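Local coordinates for Iron(III) ABC transporter, periplasmic iron-compound-binding protein (Vibrio cholerae, PDB 5GGY) that probably binds ferric siderophores such as Desferal in the periplasm and delivers them to an ABC transporter for iron uptake, at residues W24-E28 and S45-V50; P37-L43 and V59-R65; P78-A84 and I97-L103; A116-F120 and G259-L264. One frame throughout, in Å; residues are numbered along the deposited sequence.

Interaction 1: residues W24-E28 and S45-V50; sequences WDLLE and SYVQWV
The carbonyl oxygen of S45 is approached by three groups: W49 N donates to S45 O at 3.0 Å, Q48 N adds a weak bond of the same helix, and the indole of W24 brings CH2 to within 3.7 Å of that O. No hydrogen bond joins 24-28 to 45-50; what holds them is an aromatic cluster of W24, Y46 and W49, a worked example of packing by ring geometry. Y46 turns its edge to a face of the W24 pyrrole ring in a T-shaped pair, planes at 88°, with W24 CD1 and Y46 CD1 3.7 Å apart. The same indole receives a CH-pi contact, Y46 CA lying 4.2 Å from the centroid of the six-membered ring. A chi1 of 179° sends the phenol back toward helix 24-32, where its CE1 meets L27 CD2 at 3.6 Å. V50 CG2 presses on W24 CE3 at 3.5 Å, and W49 CB lies against W24 CZ3 at 3.7 Å, while the W49 ring, nearly parallel to the indole, is slid so far along that they barely overlap. Polar ends find partners elsewhere: W24 NE1 donates to P41 O, Y46 OH pairs with P53 O, and E28 OE2 accepts from G260 N. R65 adds a cation-pi contact to W24, and W256 an edge-to-face one. The two short helical segments run almost perpendicular, with L27 wedged between Y46 and strand 19-21, so helix 43-49 is packed against the start of helix 24-32.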
loop_
_atom_site.group_PDB
_atom_site.type_symbol
_atom_site.label_atom_id
_atom_site.label_comp_id
_atom_site.label_asym_id
_atom_site.label_seq_id
_atom_site.Cartn_x
_atom_site.Cartn_y
_atom_site.Cartn_z
ATOM N N TRP A 24 10.652 18.167 -7.987
ATOM C CA TRP A 24 9.295 17.939 -8.473
ATOM C C TRP A 24 8.591 16.786 -7.764
ATOM O O TRP A 24 7.377 16.834 -7.558
ATOM C CB TRP A 24 9.314 17.687 -9.979
ATOM C CG TRP A 24 9.488 18.940 -10.774
ATOM C CD1 TRP A 24 9.485 20.220 -10.294
ATOM C CD2 TRP A 24 9.691 19.042 -12.189
ATOM N NE1 TRP A 24 9.673 21.111 -11.323
ATOM C CE2 TRP A 24 9.802 20.414 -12.497
ATOM C CE3 TRP A 24 9.790 18.110 -13.225
ATOM C CZ2 TRP A 24 10.006 20.874 -13.796
ATOM C CZ3 TRP A 24 9.991 18.569 -14.513
ATOM C CH2 TRP A 24 10.098 19.938 -14.788
ATOM N N ASP A 25 9.345 15.752 -7.398
ATOM C CA ASP A 25 8.762 14.613 -6.698
ATOM C C ASP A 25 8.270 15.054 -5.324
ATOM O O ASP A 25 7.157 14.726 -4.919
ATOM C CB ASP A 25 9.773 13.465 -6.581
ATOM C CG ASP A 25 11.034 13.861 -5.839
ATOM O OD1 ASP A 25 11.334 15.070 -5.772
ATOM O OD2 ASP A 25 11.728 12.959 -5.322
ATOM N N LEU A 26 9.103 15.820 -4.626
ATOM C CA LEU A 26 8.752 16.376 -3.325
ATOM C C LEU A 26 7.630 17.396 -3.445
ATOM O O LEU A 26 6.787 17.509 -2.555
ATOM C CB LEU A 26 9.971 17.026 -2.673
ATOM C CG LEU A 26 11.094 16.079 -2.254
ATOM C CD1 LEU A 26 12.257 16.851 -1.642
ATOM C CD2 LEU A 26 10.568 15.023 -1.286
ATOM N N LEU A 27 7.632 18.145 -4.543
ATOM C CA LEU A 27 6.570 19.104 -4.814
ATOM C C LEU A 27 5.237 18.385 -4.927
ATOM O O LEU A 27 4.225 18.855 -4.413
ATOM C CB LEU A 27 6.858 19.892 -6.093
ATOM C CG LEU A 27 5.787 20.898 -6.524
ATOM C CD1 LEU A 27 5.429 21.851 -5.392
ATOM C CD2 LEU A 27 6.246 21.676 -7.748
ATOM N N GLU A 28 5.246 17.242 -5.606
ATOM C CA GLU A 28 4.054 16.411 -5.730
ATOM C C GLU A 28 3.598 15.896 -4.367
ATOM O O GLU A 28 2.413 15.961 -4.037
ATOM C CB GLU A 28 4.315 15.232 -6.671
ATOM C CG GLU A 28 3.267 14.129 -6.581
ATOM C CD GLU A 28 3.720 12.842 -7.236
ATOM O OE1 GLU A 28 3.271 11.761 -6.798
ATOM O OE2 GLU A 28 4.520 12.911 -8.193
ATOM N N SER A 45 7.693 24.600 -16.305
ATOM C CA SER A 45 8.140 23.335 -16.885
ATOM C C SER A 45 7.429 22.167 -16.224
ATOM O O SER A 45 7.224 21.119 -16.832
ATOM C CB SER A 45 9.654 23.181 -16.739
ATOM O OG SER A 45 10.270 23.145 -18.008
ATOM N N TYR A 46 7.051 22.367 -14.967
ATOM C CA TYR A 46 6.266 21.399 -14.215
ATOM C C TYR A 46 4.937 21.133 -14.913
ATOM O O TYR A 46 4.464 19.997 -14.957
ATOM C CB TYR A 46 6.031 21.907 -12.786
ATOM C CG TYR A 46 5.200 20.994 -11.902
ATOM C CD1 TYR A 46 5.807 20.128 -10.998
ATOM C CD2 TYR A 46 3.810 21.016 -11.954
ATOM C CE1 TYR A 46 5.053 19.304 -10.182
ATOM C CE2 TYR A 46 3.051 20.188 -11.144
ATOM C CZ TYR A 46 3.676 19.340 -10.260
ATOM O OH TYR A 46 2.921 18.521 -9.453
ATOM N N VAL A 47 4.341 22.192 -15.452
ATOM C CA VAL A 47 3.058 22.101 -16.142
ATOM C C VAL A 47 3.115 21.129 -17.318
ATOM O O VAL A 47 2.171 20.375 -17.561
ATOM C CB VAL A 47 2.603 23.492 -16.643
ATOM C CG1 VAL A 47 1.353 23.383 -17.504
ATOM C CG2 VAL A 47 2.371 24.424 -15.459
ATOM N N GLN A 48 4.235 21.128 -18.032
ATOM C CA GLN A 48 4.378 20.305 -19.228
ATOM C C GLN A 48 4.822 18.878 -18.914
ATOM O O GLN A 48 4.397 17.932 -19.575
ATOM C CB GLN A 48 5.371 20.953 -20.195
ATOM C CG GLN A 48 5.041 22.394 -20.541
ATOM C CD GLN A 48 3.698 22.538 -21.230
ATOM O OE1 GLN A 48 3.302 21.693 -22.034
ATOM N NE2 GLN A 48 2.988 23.615 -20.915
ATOM N N TRP A 49 5.672 18.724 -17.904
ATOM C CA TRP A 49 6.294 17.432 -17.628
ATOM C C TRP A 49 5.599 16.629 -16.526
ATOM O O TRP A 49 5.622 15.396 -16.550
ATOM C CB TRP A 49 7.772 17.633 -17.271
ATOM C CG TRP A 49 8.608 18.095 -18.430
ATOM C CD1 TRP A 49 8.907 19.384 -18.769
ATOM C CD2 TRP A 49 9.247 17.265 -19.408
ATOM N NE1 TRP A 49 9.696 19.406 -19.895
ATOM C CE2 TRP A 49 9.917 18.118 -20.307
ATOM C CE3 TRP A 49 9.319 15.883 -19.608
ATOM C CZ2 TRP A 49 10.648 17.634 -21.391
ATOM C CZ3 TRP A 49 10.045 15.405 -20.683
ATOM C CH2 TRP A 49 10.701 16.278 -21.561
ATOM N N VAL A 50 4.982 17.316 -15.568
ATOM C CA VAL A 50 4.346 16.638 -14.436
ATOM C C VAL A 50 2.824 16.760 -14.459
ATOM O O VAL A 50 2.110 15.809 -14.135
ATOM C CB VAL A 50 4.859 17.186 -13.094
ATOM C CG1 VAL A 50 4.300 16.366 -11.938
ATOM C CG2 VAL A 50 6.375 17.175 -13.067
#

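Interaction 2: residues P37-L43 and V59-R65; sequences PVGAPEL and VQDIGTR
G39 and A40 pair in parallel with Q60 and D61, the two strands of a beta-alpha-beta crossover whose helix, 43-49, starts just after E42 at its N-cap position. The backbone bonds come first. Q60 N reaches V38 O at 3.2 Å, A40 N reaches Q60 O at 3.0 Å, and I62 N reaches A40 O at 3.1 Å; beyond the strands, E42 N continues the pairing to G63 O.

The D61 carboxylate joins strand and helix. Its oxygens divide the work: OD1 accepts from G63 N in an Asx turn, whereas OD2 takes L43 N at 2.9 Å from above the carboxylate plane, holding the first turn of helix 43-49 to the strand. The first torsion of D61, -166°, carries the carboxylate across to that turn.

Apolar contacts come from V59 and I62. V59 CG1 touches A40 CB at 3.7 Å and borders P37 CG and L43 CD1, while I62 CD1 lies beside P41; helix 24-32 covers P37 and A40 through L27.

Last, E42 OE1 accepts from R65 N at 3.0 Å and forms a salt bridge with R65 NE at 2.8 Å, NE coming from above the carboxylate plane.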
loop_
_atom_site.group_PDB
_atom_site.type_symbol
_atom_site.label_atom_id
_atom_site.label_comp_id
_atom_site.label_asym_id
_atom_site.label_seq_id
_atom_site.Cartn_x
_atom_site.Cartn_y
_atom_site.Cartn_z
ATOM N N PRO A 37 3.310 24.656 -0.676
ATOM C CA PRO A 37 4.650 25.213 -0.467
ATOM C C PRO A 37 4.731 26.666 -0.917
ATOM O O PRO A 37 4.001 27.061 -1.827
ATOM C CB PRO A 37 5.536 24.321 -1.339
ATOM C CG PRO A 37 4.643 23.897 -2.444
ATOM C CD PRO A 37 3.266 23.754 -1.842
ATOM N N VAL A 38 5.600 27.450 -0.288
ATOM C CA VAL A 38 5.768 28.844 -0.673
ATOM C C VAL A 38 6.806 28.967 -1.786
ATOM O O VAL A 38 6.891 29.998 -2.456
ATOM C CB VAL A 38 6.185 29.721 0.526
ATOM C CG1 VAL A 38 5.188 29.574 1.666
ATOM C CG2 VAL A 38 7.588 29.364 0.993
ATOM N N GLY A 39 7.584 27.906 -1.985
ATOM C CA GLY A 39 8.624 27.899 -2.999
ATOM C C GLY A 39 8.815 26.541 -3.652
ATOM O O GLY A 39 8.898 25.516 -2.973
ATOM N N ALA A 40 8.887 26.542 -4.980
ATOM C CA ALA A 40 9.042 25.318 -5.759
ATOM C C ALA A 40 9.798 25.624 -7.050
ATOM O O ALA A 40 9.775 26.761 -7.521
ATOM C CB ALA A 40 7.679 24.698 -6.057
ATOM N N PRO A 41 10.484 24.618 -7.619
ATOM C CA PRO A 41 11.325 24.873 -8.794
ATOM C C PRO A 41 10.633 24.639 -10.139
ATOM O O PRO A 41 9.767 23.768 -10.242
ATOM C CB PRO A 41 12.466 23.875 -8.607
ATOM C CG PRO A 41 11.801 22.700 -7.961
ATOM C CD PRO A 41 10.684 23.254 -7.096
ATOM N N GLU A 42 11.022 25.425 -11.144
ATOM C CA GLU A 42 10.602 25.243 -12.540
ATOM C C GLU A 42 9.110 24.964 -12.719
ATOM O O GLU A 42 8.720 23.942 -13.285
ATOM C CB GLU A 42 11.414 24.112 -13.177
ATOM C CG GLU A 42 12.918 24.349 -13.162
ATOM C CD GLU A 42 13.703 23.158 -13.677
ATOM O OE1 GLU A 42 14.392 22.506 -12.865
ATOM O OE2 GLU A 42 13.636 22.875 -14.893
ATOM N N LEU A 43 8.280 25.885 -12.247
ATOM C CA LEU A 43 6.836 25.682 -12.245
ATOM C C LEU A 43 6.218 25.628 -13.642
ATOM O O LEU A 43 5.277 24.867 -13.874
ATOM C CB LEU A 43 6.155 26.777 -11.423
ATOM C CG LEU A 43 6.484 26.752 -9.929
ATOM C CD1 LEU A 43 5.575 27.692 -9.155
ATOM C CD2 LEU A 43 6.380 25.338 -9.390
ATOM N N VAL A 59 2.259 29.669 -5.145
ATOM C CA VAL A 59 3.629 29.168 -5.062
ATOM C C VAL A 59 4.576 29.960 -5.953
ATOM O O VAL A 59 4.329 30.111 -7.150
ATOM C CB VAL A 59 3.705 27.685 -5.465
ATOM C CG1 VAL A 59 5.088 27.125 -5.166
ATOM C CG2 VAL A 59 2.628 26.889 -4.747
ATOM N N GLN A 60 5.661 30.462 -5.370
ATOM C CA GLN A 60 6.660 31.190 -6.142
ATOM C C GLN A 60 7.720 30.254 -6.707
ATOM O O GLN A 60 8.055 29.235 -6.098
ATOM C CB GLN A 60 7.331 32.268 -5.290
ATOM C CG GLN A 60 6.411 33.393 -4.867
ATOM C CD GLN A 60 7.120 34.732 -4.845
ATOM O OE1 GLN A 60 7.803 35.100 -5.801
ATOM N NE2 GLN A 60 6.970 35.464 -3.749
ATOM N N ASP A 61 8.242 30.609 -7.877
ATOM C CA ASP A 61 9.314 29.848 -8.505
ATOM C C ASP A 61 10.664 30.289 -7.935
ATOM O O ASP A 61 11.013 31.471 -7.987
ATOM C CB ASP A 61 9.278 30.027 -10.024
ATOM C CG ASP A 61 10.135 29.008 -10.754
ATOM O OD1 ASP A 61 11.311 28.820 -10.372
ATOM O OD2 ASP A 61 9.627 28.388 -11.713
ATOM N N ILE A 62 11.418 29.336 -7.395
ATOM C CA ILE A 62 12.684 29.646 -6.738
ATOM C C ILE A 62 13.899 29.191 -7.546
ATOM O O ILE A 62 14.992 29.032 -6.998
ATOM C CB ILE A 62 12.751 29.014 -5.328
ATOM C CG1 ILE A 62 12.191 27.592 -5.340
ATOM C CG2 ILE A 62 11.985 29.859 -4.327
ATOM C CD1 ILE A 62 13.214 26.525 -5.656
ATOM N N GLY A 63 13.706 28.982 -8.844
ATOM C CA GLY A 63 14.801 28.590 -9.714
ATOM C C GLY A 63 14.689 27.161 -10.210
ATOM O O GLY A 63 13.606 26.581 -10.201
ATOM N N THR A 64 15.807 26.592 -10.649
ATOM C CA THR A 64 15.816 25.225 -11.155
ATOM C C THR A 64 16.177 24.233 -10.055
ATOM O O THR A 64 16.713 24.609 -9.013
ATOM C CB THR A 64 16.798 25.061 -12.332
ATOM O OG1 THR A 64 18.140 25.274 -11.875
ATOM C CG2 THR A 64 16.480 26.057 -13.439
ATOM N N ARG A 65 15.877 22.961 -10.297
ATOM C CA ARG A 65 16.108 21.902 -9.317
ATOM C C ARG A 65 17.591 21.704 -9.007
ATOM O O ARG A 65 17.956 21.319 -7.898
ATOM C CB ARG A 65 15.504 20.585 -9.813
ATOM C CG ARG A 65 13.991 20.614 -9.965
ATOM C CD ARG A 65 13.500 19.525 -10.908
ATOM N NE ARG A 65 13.841 19.817 -12.297
ATOM C CZ ARG A 65 13.633 18.983 -13.310
ATOM N NH1 ARG A 65 13.085 17.797 -13.092
ATOM N NH2 ARG A 65 13.976 19.335 -14.542
#

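Interaction 3: residues P78-A84 and I97-L103; sequences PDVILAA and IAPVVYL
I81 donates through N to P99 O at 2.8 Å and accepts through O from V101 N, also at 2.8 Å, so both backbone polar atoms of one residue are spent on the neighbouring segment 97-103. The same alternation continues one step along: A83 N donates to V101 O at 3.0 Å, and A83 O accepts L103 N at 3.0 Å. Four bonds thus serve the odd-numbered residues of 80-83, as parallel pairing requires. V80 and L82 use their backbones on the other flank, both bonding to V20 of strand 19-21. CA-H...O contacts accompany the bonds, as from V100 CA to I81 O. Among side chains, L82 and V101 lie side by side, with L82 CD2 3.6 Å from V101 CB. I81 CD1 and CG1 rest over A98 CB and I97. A chi1 of 175° turns the Y102 ring away from its own N, and the ring edge, at CE2, lies 3.2 Å from A84 O. Elsewhere, D79 OD2 accepts from R18 N, and A84 N donates to Q87 OE1. Strand 80-83 is the middle of a parallel three-stranded sheet, with 100-102 at its outer edge; helix 91-95, which connects them, covers the A83, V100 and Y102 face, and helix 112-126 packs on L82 and L103.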
loop_
_atom_site.group_PDB
_atom_site.type_symbol
_atom_site.label_atom_id
_atom_site.label_comp_id
_atom_site.label_asym_id
_atom_site.label_seq_id
_atom_site.Cartn_x
_atom_site.Cartn_y
_atom_site.Cartn_z
ATOM N N PRO A 78 11.342 30.426 4.835
ATOM C CA PRO A 78 10.674 29.154 5.118
ATOM C C PRO A 78 10.970 28.655 6.525
ATOM O O PRO A 78 11.812 29.221 7.221
ATOM C CB PRO A 78 11.270 28.213 4.073
ATOM C CG PRO A 78 12.655 28.733 3.878
ATOM C CD PRO A 78 12.557 30.238 4.019
ATOM N N ASP A 79 10.271 27.602 6.931
ATOM C CA ASP A 79 10.533 26.947 8.202
ATOM C C ASP A 79 11.322 25.663 7.952
ATOM O O ASP A 79 12.167 25.271 8.756
ATOM C CB ASP A 79 9.223 26.643 8.935
ATOM C CG ASP A 79 8.394 27.889 9.190
ATOM O OD1 ASP A 79 8.955 28.884 9.688
ATOM O OD2 ASP A 79 7.183 27.872 8.884
ATOM N N VAL A 80 11.027 25.018 6.827
ATOM C CA VAL A 80 11.744 23.826 6.395
ATOM C C VAL A 80 12.008 23.879 4.899
ATOM O O VAL A 80 11.214 24.426 4.133
ATOM C CB VAL A 80 10.970 22.524 6.712
ATOM C CG1 VAL A 80 11.234 22.070 8.142
ATOM C CG2 VAL A 80 9.479 22.701 6.442
ATOM N N ILE A 81 13.138 23.316 4.493
ATOM C CA ILE A 81 13.467 23.171 3.084
ATOM C C ILE A 81 13.559 21.691 2.738
ATOM O O ILE A 81 14.314 20.947 3.362
ATOM C CB ILE A 81 14.794 23.871 2.726
ATOM C CG1 ILE A 81 14.704 25.372 3.018
ATOM C CG2 ILE A 81 15.142 23.626 1.264
ATOM C CD1 ILE A 81 16.000 26.123 2.780
ATOM N N LEU A 82 12.781 21.258 1.751
ATOM C CA LEU A 82 12.780 19.854 1.358
ATOM C C LEU A 82 13.674 19.638 0.142
ATOM O O LEU A 82 13.458 20.233 -0.914
ATOM C CB LEU A 82 11.355 19.374 1.071
ATOM C CG LEU A 82 10.304 19.676 2.149
ATOM C CD1 LEU A 82 9.012 18.933 1.856
ATOM C CD2 LEU A 82 10.811 19.346 3.545
ATOM N N ALA A 83 14.687 18.792 0.303
ATOM C CA ALA A 83 15.656 18.549 -0.759
ATOM C C ALA A 83 15.745 17.070 -1.130
ATOM O O ALA A 83 15.481 16.194 -0.310
ATOM C CB ALA A 83 17.023 19.069 -0.344
ATOM N N ALA A 84 16.118 16.801 -2.377
ATOM C CA ALA A 84 16.265 15.431 -2.854
ATOM C C ALA A 84 17.684 15.170 -3.340
ATOM O O ALA A 84 18.593 15.961 -3.079
ATOM C CB ALA A 84 15.266 15.142 -3.967
ATOM N N ILE A 97 20.000 28.560 5.833
ATOM C CA ILE A 97 18.792 29.354 5.646
ATOM C C ILE A 97 17.666 28.850 6.540
ATOM O O ILE A 97 17.040 29.621 7.267
ATOM C CB ILE A 97 18.326 29.324 4.179
ATOM C CG1 ILE A 97 19.445 29.805 3.255
ATOM C CG2 ILE A 97 17.072 30.167 3.997
ATOM C CD1 ILE A 97 19.086 29.772 1.784
ATOM N N ALA A 98 17.419 27.546 6.476
ATOM C CA ALA A 98 16.375 26.910 7.267
ATOM C C ALA A 98 16.689 25.423 7.403
ATOM O O ALA A 98 17.461 24.884 6.609
ATOM C CB ALA A 98 15.006 27.127 6.620
ATOM N N PRO A 99 16.114 24.759 8.423
ATOM C CA PRO A 99 16.291 23.309 8.571
ATOM C C PRO A 99 15.941 22.550 7.294
ATOM O O PRO A 99 14.951 22.876 6.640
ATOM C CB PRO A 99 15.324 22.959 9.702
ATOM C CG PRO A 99 15.306 24.186 10.541
ATOM C CD PRO A 99 15.396 25.338 9.574
ATOM N N VAL A 100 16.754 21.561 6.943
ATOM C CA VAL A 100 16.577 20.834 5.691
ATOM C C VAL A 100 16.178 19.380 5.906
ATOM O O VAL A 100 16.840 18.643 6.639
ATOM C CB VAL A 100 17.865 20.864 4.838
ATOM C CG1 VAL A 100 17.670 20.071 3.553
ATOM C CG2 VAL A 100 18.265 22.294 4.528
ATOM N N VAL A 101 15.092 18.972 5.257
ATOM C CA VAL A 101 14.684 17.576 5.259
ATOM C C VAL A 101 15.108 16.929 3.944
ATOM O O VAL A 101 14.582 17.258 2.881
ATOM C CB VAL A 101 13.167 17.428 5.458
ATOM C CG1 VAL A 101 12.798 15.965 5.615
ATOM C CG2 VAL A 101 12.712 18.231 6.668
ATOM N N TYR A 102 16.068 16.015 4.026
ATOM C CA TYR A 102 16.664 15.413 2.841
ATOM C C TYR A 102 16.117 14.012 2.587
ATOM O O TYR A 102 16.462 13.061 3.288
ATOM C CB TYR A 102 18.188 15.381 2.990
ATOM C CG TYR A 102 18.932 14.665 1.882
ATOM C CD1 TYR A 102 19.678 13.525 2.150
ATOM C CD2 TYR A 102 18.900 15.133 0.573
ATOM C CE1 TYR A 102 20.367 12.869 1.147
ATOM C CE2 TYR A 102 19.583 14.484 -0.433
ATOM C CZ TYR A 102 20.314 13.353 -0.143
ATOM O OH TYR A 102 20.994 12.707 -1.148
ATOM N N LEU A 103 15.257 13.898 1.578
ATOM C CA LEU A 103 14.651 12.619 1.220
ATOM C C LEU A 103 15.032 12.213 -0.199
ATOM O O LEU A 103 14.312 12.519 -1.150
ATOM C CB LEU A 103 13.126 12.680 1.344
ATOM C CG LEU A 103 12.523 13.413 2.543
ATOM C CD1 LEU A 103 12.180 14.854 2.178
ATOM C CD2 LEU A 103 11.298 12.681 3.066
#

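Interaction 4: residues A116-F120 and G259-L264; sequences AISHF and GGAMSL
F120 lays the root of its side chain against A261, CB first, then CG and the two CD atoms. CB lies 3.6 Å from A261 CB, and CG keeps the same separation of 3.6 Å. The ring then divides round the methyl: CD2 stands at 3.9 Å from A261 CB and CD1 at 4.1 Å. Farther out the ring leaves the alanine, and CE2 comes to 4.4 Å from M262 CE, a loose approach to the end of the methionine. The trans first torsion of F120 (chi1 -176°) swings the ring off helix 112-126 and toward the chain entering helix 262-276. Where two parts of the chain as remote in sequence as these meet, small residues permit close backbones: A116 and G260 have CA atoms 4.8 Å apart, and A116 CB touches G260 C at 3.7 Å. The contact lies in the two-lobed fold of this family of solute-binding proteins, in which one long helix, here probably 130-154, joins the lobes; that helix covers I117 with Y141, F120 with A133 and M262 with K136 and M140. No hydrogen bond passes directly between 116-120 and 259-264, but Q29 of helix 24-32 bridges them, its NE2 donating to A116 O and its OE1 accepting from A261 N. Beside A261, I117 and L264 cross at about a right angle, CG1 of I117 lying 3.9 Å from L264 CD1, with Y184 of helix 181-188 packed on both.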
loop_
_atom_site.group_PDB
_atom_site.type_symbol
_atom_site.label_atom_id
_atom_site.label_comp_id
_atom_site.label_asym_id
_atom_site.label_seq_id
_atom_site.Cartn_x
_atom_site.Cartn_y
_atom_site.Cartn_z
ATOM N N ALA A 116 9.322 6.233 -2.724
ATOM C CA ALA A 116 8.358 7.312 -2.921
ATOM C C ALA A 116 7.188 7.181 -1.956
ATOM O O ALA A 116 6.716 8.175 -1.401
ATOM C CB ALA A 116 7.855 7.327 -4.354
ATOM N N ILE A 117 6.727 5.949 -1.765
ATOM C CA ILE A 117 5.647 5.658 -0.833
ATOM C C ILE A 117 6.083 5.908 0.605
ATOM O O ILE A 117 5.340 6.468 1.406
ATOM C CB ILE A 117 5.167 4.193 -0.970
ATOM C CG1 ILE A 117 4.453 3.993 -2.303
ATOM C CG2 ILE A 117 4.252 3.820 0.182
ATOM C CD1 ILE A 117 3.989 2.575 -2.530
ATOM N N SER A 118 7.306 5.502 0.919
ATOM C CA SER A 118 7.846 5.669 2.260
ATOM C C SER A 118 8.047 7.144 2.594
ATOM O O SER A 118 7.745 7.582 3.704
ATOM C CB SER A 118 9.167 4.909 2.406
ATOM O OG SER A 118 9.653 5.000 3.735
ATOM N N HIS A 119 8.551 7.906 1.627
ATOM C CA HIS A 119 8.749 9.341 1.814
ATOM C C HIS A 119 7.414 10.054 1.999
ATOM O O HIS A 119 7.307 10.994 2.787
ATOM C CB HIS A 119 9.508 9.942 0.630
ATOM C CG HIS A 119 10.962 9.590 0.603
ATOM N ND1 HIS A 119 11.564 8.844 1.593
ATOM C CD2 HIS A 119 11.935 9.882 -0.291
ATOM C CE1 HIS A 119 12.845 8.691 1.310
ATOM N NE2 HIS A 119 13.096 9.312 0.171
ATOM N N PHE A 120 6.405 9.601 1.263
ATOM C CA PHE A 120 5.064 10.164 1.341
ATOM C C PHE A 120 4.502 10.023 2.748
ATOM O O PHE A 120 3.830 10.921 3.257
ATOM C CB PHE A 120 4.155 9.477 0.323
ATOM C CG PHE A 120 2.766 10.045 0.250
ATOM C CD1 PHE A 120 2.545 11.328 -0.225
ATOM C CD2 PHE A 120 1.675 9.273 0.614
ATOM C CE1 PHE A 120 1.263 11.837 -0.310
ATOM C CE2 PHE A 120 0.395 9.773 0.532
ATOM C CZ PHE A 120 0.184 11.054 0.071
ATOM N N GLY A 259 8.547 10.855 -9.875
ATOM C CA GLY A 259 7.752 11.595 -8.912
ATOM C C GLY A 259 7.553 10.892 -7.583
ATOM O O GLY A 259 8.373 10.071 -7.169
ATOM N N GLY A 260 6.453 11.220 -6.913
ATOM C CA GLY A 260 6.161 10.676 -5.598
ATOM C C GLY A 260 5.190 9.512 -5.607
ATOM O O GLY A 260 5.074 8.789 -6.597
ATOM N N ALA A 261 4.485 9.340 -4.492
ATOM C CA ALA A 261 3.574 8.214 -4.306
ATOM C C ALA A 261 2.395 8.239 -5.272
ATOM O O ALA A 261 2.021 7.208 -5.825
ATOM C CB ALA A 261 3.063 8.183 -2.872
ATOM N N MET A 262 1.808 9.414 -5.470
ATOM C CA MET A 262 0.601 9.523 -6.281
ATOM C C MET A 262 0.903 9.508 -7.776
ATOM O O MET A 262 -0.002 9.319 -8.591
ATOM C CB MET A 262 -0.180 10.787 -5.909
ATOM C CG MET A 262 -0.851 10.719 -4.538
ATOM S SD MET A 262 -2.029 9.362 -4.359
ATOM C CE MET A 262 -1.083 8.216 -3.362
ATOM N N SER A 263 2.173 9.696 -8.130
ATOM C CA SER A 263 2.598 9.579 -9.521
ATOM C C SER A 263 2.456 8.133 -9.985
ATOM O O SER A 263 2.349 7.862 -11.178
ATOM C CB SER A 263 4.044 10.051 -9.697
ATOM O OG SER A 263 4.952 9.128 -9.121
ATOM N N LEU A 264 2.464 7.211 -9.027
ATOM C CA LEU A 264 2.251 5.798 -9.309
ATOM C C LEU A 264 0.814 5.565 -9.764
ATOM O O LEU A 264 0.560 4.782 -10.681
ATOM C CB LEU A 264 2.562 4.949 -8.073
ATOM C CG LEU A 264 3.941 5.159 -7.442
ATOM C CD1 LEU A 264 4.056 4.386 -6.137
ATOM C CD2 LEU A 264 5.043 4.758 -8.409
#

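Helix 24-32 ties most of these contacts together. Along the chain, interactions 1 and 2 interleave, and interactions 3 and 4 follow in series. The centres of interactions 1 and 2 lie about 10 Å apart, and the two contacts touch: strand 39-40 follows helix 24-32 and precedes helix 43-49 in the chain, and W24 meets P41. Interaction 3, about 18 Å from interaction 1, reaches it through L26 on A83 and L103. Interaction 4, about 13 Å from interaction 1, is joined to it by E28, and to interaction 3 by L103 against H119. Interactions 2 and 3 belong to successive parallel beta-alpha-beta units, while interaction 4 brings the late helix 262-276 back onto helices 24-32 and 112-126.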